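Local coordinates for peptidyl tryptophan dihydroxylase (Pseudomonas putida, PDB 7CTQ), which probably uses its bound FAD to dihydroxylate a peptidyl tryptophan, a step in the biogenesis of the tryptophylquinone cofactor of quinohemoprotein amine dehydrogenase, at residues E140-R144 / Q145-A149. Sequence-based numbering, arbitrary orientation.
Sequences EARGR and QAPLA. With FAD (flavin-adenine dinucleotide), chain C.
In the FAD-binding loop that leaves strand 137-140 of the Rossmann-type sheet, Pro147 and Ala146 fold back onto Glu140 and Arg142. Pro147 CD sits over one face of the Arg142 guanidinium, 3.6 Å from NH2, and the proline ring also meets the Glu140 carboxylate, Pro147 CD lying 3.7 Å from Glu140 OE1. That carboxylate grips Arg142 twice: OE1 forms a salt bridge with NH2 at 2.8 Å, while Glu140 OE2 accepts a hydrogen bond from Arg142 N at 2.9 Å, met nearly along the C-O axis. A bend at chi3 (-105°) brings the guanidinium round to Glu140, leaving Arg142 CD packed against the adenine, 3.5 Å from FAD C6A. With an alanine in place of Arg142, Glu140 would probably lose its charged mate and both Pro147 and the adenine a packing surface. The turn itself is closed by Ala146 N bonding to Gly143 O at 3.0 Å, beside a weak bond from Gln145 N to Arg142 O. Gly143, at phi 66°, brings its CA 3.4 Å from FAD O3P, so that the chain passes close against the diphosphate. Such a glycine-containing turn after a parallel strand, passing beside both adenine and diphosphate, suits the dinucleotide-binding fold of FAD-dependent monooxygenases.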
loop_
_atom_site.group_PDB
_atom_site.type_symbol
_atom_site.label_atom_id
_atom_site.label_comp_id
_atom_site.label_asym_id
_atom_site.label_seq_id
_atom_site.Cartn_x
_atom_site.Cartn_y
_atom_site.Cartn_z
ATOM N N GLU A 140 -8.529 10.232 -6.267
ATOM C CA GLU A 140 -7.535 9.773 -7.236
ATOM C C GLU A 140 -6.990 8.430 -6.774
ATOM O O GLU A 140 -6.287 8.344 -5.759
ATOM C CB GLU A 140 -6.410 10.790 -7.387
ATOM C CG GLU A 140 -5.244 10.253 -8.174
ATOM C CD GLU A 140 -5.649 9.936 -9.584
ATOM O OE1 GLU A 140 -5.867 10.898 -10.347
ATOM O OE2 GLU A 140 -5.761 8.741 -9.925
ATOM N N ALA A 141 -7.314 7.382 -7.520
ATOM C CA ALA A 141 -6.988 6.025 -7.125
ATOM C C ALA A 141 -6.527 5.222 -8.327
ATOM O O ALA A 141 -6.781 4.017 -8.423
ATOM C CB ALA A 141 -8.183 5.348 -6.456
ATOM N N ARG A 142 -5.838 5.870 -9.264
ATOM C CA ARG A 142 -5.377 5.168 -10.456
ATOM C C ARG A 142 -4.009 4.532 -10.285
ATOM O O ARG A 142 -3.338 4.261 -11.287
ATOM C CB ARG A 142 -5.371 6.101 -11.665
ATOM C CG ARG A 142 -6.747 6.630 -12.031
ATOM C CD ARG A 142 -6.658 7.499 -13.256
ATOM N NE ARG A 142 -6.776 8.905 -12.900
ATOM C CZ ARG A 142 -6.099 9.877 -13.497
ATOM N NH1 ARG A 142 -5.268 9.583 -14.492
ATOM N NH2 ARG A 142 -6.261 11.137 -13.104
ATOM N N GLY A 143 -3.582 4.285 -9.046
ATOM C CA GLY A 143 -2.358 3.541 -8.836
ATOM C C GLY A 143 -1.137 4.297 -9.327
ATOM O O GLY A 143 -1.096 5.532 -9.349
ATOM N N ARG A 144 -0.114 3.531 -9.722
ATOM C CA ARG A 144 1.072 4.144 -10.310
ATOM C C ARG A 144 0.768 4.856 -11.633
ATOM O O ARG A 144 1.567 5.701 -12.062
ATOM C CB ARG A 144 2.166 3.085 -10.495
ATOM C CG ARG A 144 2.718 2.540 -9.171
ATOM C CD ARG A 144 3.906 1.612 -9.397
ATOM N NE ARG A 144 4.556 1.111 -8.180
ATOM C CZ ARG A 144 5.707 1.575 -7.689
ATOM N NH1 ARG A 144 6.241 1.043 -6.595
ATOM N NH2 ARG A 144 6.325 2.582 -8.288
ATOM N N GLN A 145 -0.348 4.574 -12.263
ATOM C CA GLN A 145 -0.716 5.313 -13.475
ATOM C C GLN A 145 -1.272 6.691 -13.157
ATOM O O GLN A 145 -1.747 7.357 -14.079
ATOM C CB GLN A 145 -1.718 4.499 -14.343
ATOM C CG GLN A 145 -1.347 3.050 -14.506
ATOM C CD GLN A 145 -2.401 2.240 -15.260
ATOM O OE1 GLN A 145 -2.939 2.682 -16.276
ATOM N NE2 GLN A 145 -2.726 1.073 -14.738
ATOM N N ALA A 146 -1.226 7.084 -11.908
ATOM C CA ALA A 146 -1.668 8.410 -11.519
ATOM C C ALA A 146 -0.789 9.470 -12.180
ATOM O O ALA A 146 0.393 9.231 -12.443
ATOM C CB ALA A 146 -1.619 8.579 -9.999
ATOM N N PRO A 147 -1.344 10.650 -12.457
ATOM C CA PRO A 147 -0.545 11.725 -13.057
ATOM C C PRO A 147 0.678 12.056 -12.217
ATOM O O PRO A 147 0.598 12.183 -10.992
ATOM C CB PRO A 147 -1.524 12.902 -13.114
ATOM C CG PRO A 147 -2.665 12.515 -12.224
ATOM C CD PRO A 147 -2.754 11.035 -12.324
ATOM N N LEU A 148 1.816 12.202 -12.895
ATOM C CA LEU A 148 3.085 12.447 -12.223
ATOM C C LEU A 148 3.081 13.781 -11.493
ATOM O O LEU A 148 3.056 14.842 -12.122
ATOM C CB LEU A 148 4.244 12.401 -13.221
ATOM C CG LEU A 148 5.102 11.138 -13.131
ATOM C CD1 LEU A 148 4.375 9.947 -13.744
ATOM C CD2 LEU A 148 6.450 11.342 -13.788
ATOM N N ALA A 149 3.091 13.733 -10.169
ATOM C CA ALA A 149 3.342 14.902 -9.343
ATOM C C ALA A 149 4.764 14.836 -8.797
ATOM O O ALA A 149 5.471 13.839 -8.959
ATOM C CB ALA A 149 2.324 14.981 -8.203
HETATM P PA FAD C . -4.164 -0.367 -8.966
HETATM O O1A FAD C . -4.377 -1.723 -8.418
HETATM O O2A FAD C . -3.007 -0.290 -9.952
HETATM O O5B FAD C . -5.520 0.169 -9.527
HETATM C C5B FAD C . -5.568 1.261 -10.465
HETATM C C4B FAD C . -6.775 1.028 -11.334
HETATM O O4B FAD C . -7.012 2.204 -12.141
HETATM C C3B FAD C . -6.679 -0.153 -12.306
HETATM O O3B FAD C . -7.933 -0.825 -12.389
HETATM C C2B FAD C . -6.273 0.518 -13.624
HETATM O O2B FAD C . -6.734 -0.181 -14.779
HETATM C C1B FAD C . -7.019 1.847 -13.506
HETATM N N9A FAD C . -6.507 2.963 -14.289
HETATM C C8A FAD C . -5.212 3.308 -14.553
HETATM N N7A FAD C . -5.071 4.385 -15.287
HETATM C C5A FAD C . -6.377 4.755 -15.552
HETATM C C6A FAD C . -6.935 5.810 -16.304
HETATM N N6A FAD C . -6.213 6.724 -16.950
HETATM N N1A FAD C . -8.289 5.906 -16.365
HETATM C C2A FAD C . -9.022 4.995 -15.720
HETATM N N3A FAD C . -8.601 3.959 -14.986
HETATM C C4A FAD C . -7.268 3.894 -14.937
HETATM N N1 FAD C . 1.117 -6.450 -4.454
HETATM C C2 FAD C . 0.872 -7.641 -3.830
HETATM O O2 FAD C . 0.042 -7.740 -2.925
HETATM N N3 FAD C . 1.556 -8.773 -4.221
HETATM C C4 FAD C . 2.504 -8.844 -5.222
HETATM O O4 FAD C . 3.040 -9.917 -5.491
HETATM C C4X FAD C . 2.762 -7.577 -5.879
HETATM N N5 FAD C . 3.652 -7.552 -6.835
HETATM C C5X FAD C . 3.900 -6.341 -7.462
HETATM C C6 FAD C . 4.854 -6.294 -8.480
HETATM C C7 FAD C . 5.150 -5.100 -9.130
HETATM C C7M FAD C . 6.183 -5.087 -10.226
HETATM C C8 FAD C . 4.484 -3.924 -8.753
HETATM C C8M FAD C . 4.774 -2.617 -9.442
HETATM C C9 FAD C . 3.529 -3.967 -7.743
HETATM C C9A FAD C . 3.239 -5.161 -7.093
HETATM N N10 FAD C . 2.272 -5.236 -6.069
HETATM C C10 FAD C . 2.019 -6.430 -5.425
HETATM C "C1'" FAD C . 1.585 -4.026 -5.612
HETATM C "C2'" FAD C . 0.141 -3.913 -6.075
HETATM O "O2'" FAD C . 0.028 -4.113 -7.484
HETATM C "C3'" FAD C . -0.366 -2.520 -5.709
HETATM O "O3'" FAD C . 0.004 -2.268 -4.358
HETATM C "C4'" FAD C . -1.870 -2.305 -5.837
HETATM O "O4'" FAD C . -2.382 -2.904 -7.031
HETATM C "C5'" FAD C . -2.207 -0.833 -5.804
HETATM O "O5'" FAD C . -3.633 -0.692 -5.727
HETATM P P FAD C . -4.346 0.569 -6.298
HETATM O O1P FAD C . -3.780 1.782 -5.544
HETATM O O2P FAD C . -5.825 0.396 -6.274
HETATM O O3P FAD C . -3.815 0.643 -7.792
#